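Local structure of hypothetical protein S4005 (Shigella flexneri 2a, 1Z67) at residues A[29-34]-A[82-87]; A[77-82]-A[87-92]. The protein is of unknown function but belongs to the YidB-like family and carries a homeodomain-like motif, so that DNA binding is conceivable. One frame throughout, in Å; residues are numbered along the deposited sequence. Where two conformers were deposited one is given.

Contact 1: A[29-34]-A[82-87]; sequences VEEQGG and GQKLGV. With NA (sodium ion), chain B.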
loop_
_atom_site.group_PDB
_atom_site.type_symbol
_atom_site.label_atom_id
_atom_site.label_comp_id
_atom_site.label_asym_id
_atom_site.label_seq_id
_atom_site.Cartn_x
_atom_site.Cartn_y
_atom_site.Cartn_z
ATOM N N VAL A 29 -1.244 -4.347 -5.369
ATOM C CA VAL A 29 -0.342 -3.406 -6.029
ATOM C C VAL A 29 -0.043 -3.879 -7.451
ATOM O O VAL A 29 -0.092 -3.102 -8.394
ATOM C CB VAL A 29 0.974 -3.208 -5.244
ATOM C CG1 VAL A 29 2.029 -2.449 -6.105
ATOM C CG2 VAL A 29 0.719 -2.473 -3.929
ATOM N N GLU A 30 0.266 -5.157 -7.588
ATOM C CA GLU A 30 0.597 -5.698 -8.901
ATOM C C GLU A 30 -0.625 -5.680 -9.838
ATOM O O GLU A 30 -0.500 -5.330 -11.022
ATOM C CB GLU A 30 1.170 -7.110 -8.737
ATOM C CG GLU A 30 2.424 -7.150 -7.812
ATOM C CD GLU A 30 3.731 -6.673 -8.484
ATOM O OE1 GLU A 30 4.636 -7.518 -8.732
ATOM O OE2 GLU A 30 3.856 -5.450 -8.767
ATOM N N GLU A 31 -1.803 -5.976 -9.296
ATOM C CA GLU A 31 -3.027 -5.999 -10.113
ATOM C C GLU A 31 -3.385 -4.614 -10.618
ATOM O O GLU A 31 -3.989 -4.480 -11.687
ATOM C CB GLU A 31 -4.170 -6.549 -9.319
ATOM C CG GLU A 31 -3.991 -8.001 -9.079
ATOM C CD GLU A 31 -5.076 -8.591 -8.247
ATOM O OE1 GLU A 31 -5.665 -7.886 -7.372
ATOM O OE2 GLU A 31 -5.337 -9.781 -8.506
ATOM N N GLN A 32 -3.039 -3.595 -9.845
ATOM C CA GLN A 32 -3.256 -2.209 -10.240
ATOM C C GLN A 32 -2.229 -1.724 -11.275
ATOM O O GLN A 32 -2.338 -0.586 -11.767
ATOM C CB GLN A 32 -3.219 -1.304 -8.988
ATOM C CG GLN A 32 -4.307 -1.594 -7.966
ATOM C CD GLN A 32 -5.713 -1.371 -8.526
ATOM O OE1 GLN A 32 -6.019 -0.288 -9.020
ATOM N NE2 GLN A 32 -6.582 -2.378 -8.401
ATOM N N GLY A 33 -1.222 -2.566 -11.569
ATOM C CA GLY A 33 -0.243 -2.281 -12.623
ATOM C C GLY A 33 1.143 -1.938 -12.076
ATOM O O GLY A 33 2.082 -1.578 -12.838
ATOM N N GLY A 34 1.313 -2.127 -10.764
ATOM C CA GLY A 34 2.612 -1.955 -10.146
ATOM C C GLY A 34 2.769 -0.693 -9.300
ATOM O O GLY A 34 1.972 0.267 -9.392
ATOM N N GLY A 82 -10.326 -3.576 -1.015
ATOM C CA GLY A 82 -11.381 -3.905 -0.045
ATOM C C GLY A 82 -11.974 -5.243 -0.431
ATOM O O GLY A 82 -12.115 -6.119 0.427
ATOM N N GLN A 83 -12.253 -5.431 -1.722
ATOM C CA GLN A 83 -12.888 -6.664 -2.165
ATOM C C GLN A 83 -12.026 -7.877 -1.922
ATOM O O GLN A 83 -12.516 -8.920 -1.487
ATOM C CB GLN A 83 -13.248 -6.563 -3.649
ATOM C CG GLN A 83 -14.365 -5.578 -3.932
ATOM C CD GLN A 83 -14.524 -5.295 -5.418
ATOM O OE1 GLN A 83 -14.763 -4.158 -5.824
ATOM N NE2 GLN A 83 -14.371 -6.331 -6.242
ATOM N N LYS A 84 -10.726 -7.718 -2.162
ATOM C CA LYS A 84 -9.788 -8.776 -1.907
ATOM C C LYS A 84 -9.807 -9.189 -0.447
ATOM O O LYS A 84 -9.687 -10.380 -0.137
ATOM C CB LYS A 84 -8.378 -8.323 -2.286
ATOM C CG LYS A 84 -7.605 -9.359 -3.027
ATOM C CD LYS A 84 -6.300 -8.813 -3.593
ATOM C CE LYS A 84 -5.732 -9.800 -4.608
ATOM N NZ LYS A 84 -6.591 -9.875 -5.822
ATOM N N LEU A 85 -9.957 -8.207 0.443
ATOM C CA LEU A 85 -9.986 -8.457 1.870
ATOM C C LEU A 85 -11.382 -8.790 2.429
ATOM O O LEU A 85 -11.512 -9.219 3.581
ATOM C CB LEU A 85 -9.444 -7.231 2.592
ATOM C CG LEU A 85 -8.012 -6.826 2.307
ATOM C CD1 LEU A 85 -7.816 -5.453 2.840
ATOM C CD2 LEU A 85 -7.152 -7.830 3.001
ATOM N N GLY A 86 -12.427 -8.578 1.634
ATOM C CA GLY A 86 -13.811 -8.810 2.087
ATOM C C GLY A 86 -14.389 -7.641 2.866
ATOM O O GLY A 86 -15.474 -7.771 3.463
ATOM N N VAL A 87 -13.676 -6.520 2.875
ATOM C CA VAL A 87 -14.077 -5.330 3.619
ATOM C C VAL A 87 -14.562 -4.148 2.737
ATOM O O VAL A 87 -14.341 -4.099 1.507
ATOM C CB VAL A 87 -12.954 -4.851 4.610
ATOM C CG1 VAL A 87 -12.460 -5.991 5.560
ATOM C CG2 VAL A 87 -11.754 -4.230 3.834
HETATM NA NA NA B . -13.690 -2.240 -7.641
HETATM O O HOH W 1 -6.911 -11.693 -8.004
HETATM O O HOH W 2 -15.945 -1.152 -8.601
#

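Contact 2: A[77-82]-A[87-92]; sequences AVSDLG and VDTSTA. With NA (sodium ion), chain B.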
loop_
_atom_site.group_PDB
_atom_site.type_symbol
_atom_site.label_atom_id
_atom_site.label_comp_id
_atom_site.label_asym_id
_atom_site.label_seq_id
_atom_site.Cartn_x
_atom_site.Cartn_y
_atom_site.Cartn_z
ATOM N N ALA A 77 -10.018 1.697 -7.394
ATOM C CA ALA A 77 -8.739 1.105 -6.945
ATOM C C ALA A 77 -8.813 0.665 -5.479
ATOM O O ALA A 77 -8.410 -0.457 -5.117
ATOM C CB ALA A 77 -7.587 2.084 -7.140
ATOM N N VAL A 78 -9.295 1.558 -4.632
ATOM C CA VAL A 78 -9.362 1.220 -3.204
ATOM C C VAL A 78 -10.381 0.110 -2.941
ATOM O O VAL A 78 -10.107 -0.812 -2.163
ATOM C CB VAL A 78 -9.601 2.472 -2.359
ATOM C CG1 VAL A 78 -9.682 2.121 -0.880
ATOM C CG2 VAL A 78 -8.443 3.447 -2.599
ATOM N N SER A 79 -11.532 0.169 -3.628
ATOM C CA SER A 79 -12.557 -0.867 -3.521
ATOM C C SER A 79 -12.013 -2.231 -3.978
ATOM O O SER A 79 -12.368 -3.267 -3.415
ATOM C CB SER A 79 -13.804 -0.480 -4.338
ATOM O OG SER A 79 -14.746 -1.535 -4.339
ATOM N N ASP A 80 -11.139 -2.229 -4.988
ATOM C CA ASP A 80 -10.479 -3.458 -5.434
ATOM C C ASP A 80 -9.725 -4.127 -4.257
ATOM O O ASP A 80 -9.814 -5.343 -4.041
ATOM C CB ASP A 80 -9.489 -3.166 -6.593
ATOM C CG ASP A 80 -10.195 -2.805 -7.941
ATOM O OD1 ASP A 80 -11.419 -3.051 -8.074
ATOM O OD2 ASP A 80 -9.517 -2.261 -8.838
ATOM N N LEU A 81 -8.986 -3.333 -3.490
ATOM C CA LEU A 81 -8.280 -3.902 -2.328
ATOM C C LEU A 81 -9.290 -4.391 -1.263
ATOM O O LEU A 81 -9.135 -5.484 -0.701
ATOM C CB LEU A 81 -7.336 -2.881 -1.746
ATOM C CG LEU A 81 -6.630 -3.355 -0.472
ATOM C CD1 LEU A 81 -5.745 -4.595 -0.758
ATOM C CD2 LEU A 81 -5.787 -2.218 0.057
ATOM N N GLY A 82 -10.326 -3.576 -1.015
ATOM C CA GLY A 82 -11.381 -3.905 -0.045
ATOM C C GLY A 82 -11.974 -5.243 -0.431
ATOM O O GLY A 82 -12.115 -6.119 0.427
ATOM N N VAL A 87 -13.676 -6.520 2.875
ATOM C CA VAL A 87 -14.077 -5.330 3.619
ATOM C C VAL A 87 -14.562 -4.148 2.737
ATOM O O VAL A 87 -14.341 -4.099 1.507
ATOM C CB VAL A 87 -12.954 -4.851 4.610
ATOM C CG1 VAL A 87 -12.460 -5.991 5.560
ATOM C CG2 VAL A 87 -11.754 -4.230 3.834
ATOM N N ASP A 88 -15.164 -3.159 3.385
ATOM C CA ASP A 88 -15.622 -1.956 2.705
ATOM C C ASP A 88 -14.450 -1.018 2.338
ATOM O O ASP A 88 -13.323 -1.106 2.874
ATOM C CB ASP A 88 -16.561 -1.189 3.604
ATOM C CG ASP A 88 -15.858 -0.703 4.868
ATOM O OD1 ASP A 88 -15.586 -1.522 5.779
ATOM O OD2 ASP A 88 -15.545 0.489 4.929
ATOM N N THR A 89 -14.769 -0.101 1.434
ATOM C CA THR A 89 -13.767 0.800 0.856
ATOM C C THR A 89 -13.074 1.688 1.886
ATOM O O THR A 89 -11.858 1.933 1.811
ATOM C CB THR A 89 -14.423 1.645 -0.259
ATOM O OG1 THR A 89 -14.866 0.755 -1.295
ATOM C CG2 THR A 89 -13.429 2.649 -0.836
ATOM N N SER A 90 -13.817 2.127 2.888
ATOM C CA SER A 90 -13.261 2.970 3.929
ATOM C C SER A 90 -12.261 2.202 4.798
ATOM O O SER A 90 -11.183 2.713 5.084
ATOM C CB SER A 90 -14.405 3.534 4.774
ATOM O OG SER A 90 -13.923 4.308 5.853
ATOM N N THR A 91 -12.572 0.967 5.160
ATOM C CA THR A 91 -11.612 0.170 5.916
ATOM C C THR A 91 -10.339 -0.054 5.076
ATOM O O THR A 91 -9.214 0.059 5.584
ATOM C CB THR A 91 -12.249 -1.171 6.260
ATOM O OG1 THR A 91 -13.367 -0.950 7.118
ATOM C CG2 THR A 91 -11.247 -2.125 6.980
ATOM N N ALA A 92 -10.505 -0.355 3.786
ATOM C CA ALA A 92 -9.335 -0.516 2.910
ATOM C C ALA A 92 -8.513 0.766 2.810
ATOM O O ALA A 92 -7.285 0.706 2.807
ATOM C CB ALA A 92 -9.790 -0.948 1.570
HETATM NA NA NA B . -13.690 -2.240 -7.641
HETATM O O HOH W 3 -14.392 -2.430 -0.888
HETATM O O HOH W 2 -15.945 -1.152 -8.601
#

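Contact 1: A[29-34]-A[82-87]
The ammonium of Lys84 meets the carboxylate of Glu31 at the surface, and these two residues alone touch between 29-34 and 82-87. The backbones stay far apart, with the CA atoms of Glu31 and Lys84 11.0 Å from each other, and only 79 Å² is buried in all. The tight part is therefore a single salt bridge. Lys84 NZ approaches Glu31 OE1 to 2.7 Å on its syn side, 23° out of the carboxylate plane. A second, weak bond from the same ammonium to Glu31 OE2 measures 3.0 Å, so the approach is forked but lopsided. The two chains come from opposite directions. Glu31 runs extended beyond CG, whereas Lys84 stays extended to CE and then bends at chi4 (68°), which turns NZ onto the carboxylate. Lys84 was modelled in two conformers, so the bridge need not be permanently formed.

The loose side is wet. Water 1 accepts from Lys84 NZ at 2.9 Å and donates to Glu31 OE2 at 2.5 Å, an unusually short separation whose exact length is doubtful, closing a small ring of carboxylate, ammonium and water. Both residues are exposed, so solvent probably screens their charges. On the residue before Lys84, Gln83 OE1 lies 2.9 Å from the sodium ion, which Asp80 also binds.

Both helices end close to the bridge: Gly33 and Gly86 have positive phi, and each carries the paired bonds of a helix end, Gly34 N to Val29 O with Gly33 N to Glu30 O, and Val87 N to Gly82 O (2.9 Å) with a weaker Gly86 N to Gln83 O. The arrangement is that of a solvent-exposed interhelical salt bridge joining the C-terminal turns of helices 21-31 and 75-85, each finished by a glycine Schellman motif.

Contact 2: A[77-82]-A[87-92]
Val78 and Thr89 cross at about a right angle where helices 75-85 and 89-106 meet. Val78 points toward 87-92, and with CG1 anti to the backbone N (chi1 180°) that methyl reaches Thr89 CG2 at 3.8 Å and also lies against the carbonyl O of Thr89. The two branches of Thr89 divide the work: CG2 turns to the valine, while OG1 rests beside Ser79, 3.5 Å from its CB. Ser79 directs its own hydroxyl elsewhere, to Gln83 OE1.

Ala92 is buried against the first helix. Its CB points toward the other helix and sits over the backbone of Gly82, 3.7 Å from Gly82 N, with Val78 CG1 at 3.9 Å as a further neighbour. Gly82 has no side chain to hold the helices apart here, so backbone and methyl meet directly. Leu81 closes the inner side more loosely through CD2 and continues onto Leu96 and Trp28.

Helices 75-85 and 89-106 are joined by the short turn 86-88, an arrangement consistent with the helix-turn-helix of the homeodomain-like motif. Asp88 is the N-cap of the second helix: its OD2 accepts from Thr91 N at 3.0 Å, from above the carboxylate plane, and its OD1 takes the hydroxyl of Thr91 at 2.7 Å, on the syn side. The two bonds, one to each oxygen, fix the rotation of the carboxylate.

Water 3 spans the two segments. It donates to Val87 O at 2.9 Å and more weakly to Ser79 O, and it also bonds Thr89 OG1. On the face of the first helix turned away from 87-92, Asp80 OD1 binds the sodium ion at 2.5 Å.

Following the chain from the N terminus, past helix 7-16, helix 21-31 brings 29-34, which waits for 47 residues until contact 1 joins it to 82-87 and closes a long, mostly helical loop. Contact 2 closes a far shorter one, with four residues between 77-82 and 87-92. Because the segments alternate along the chain, the two loops cross rather than nest, sharing Gly82 and Val87. Helix 75-85 is common to both: contact 1 ties its end to helix 21-31, contact 2 packs it on helix 89-106. Their centres lie about 8 Å apart. A probable hydrogen bond from Gln32 NE2 to Asp80 OD2, 3.0 Å, connects them directly, and the sodium ion takes Gln83 from one and Asp80 from the other.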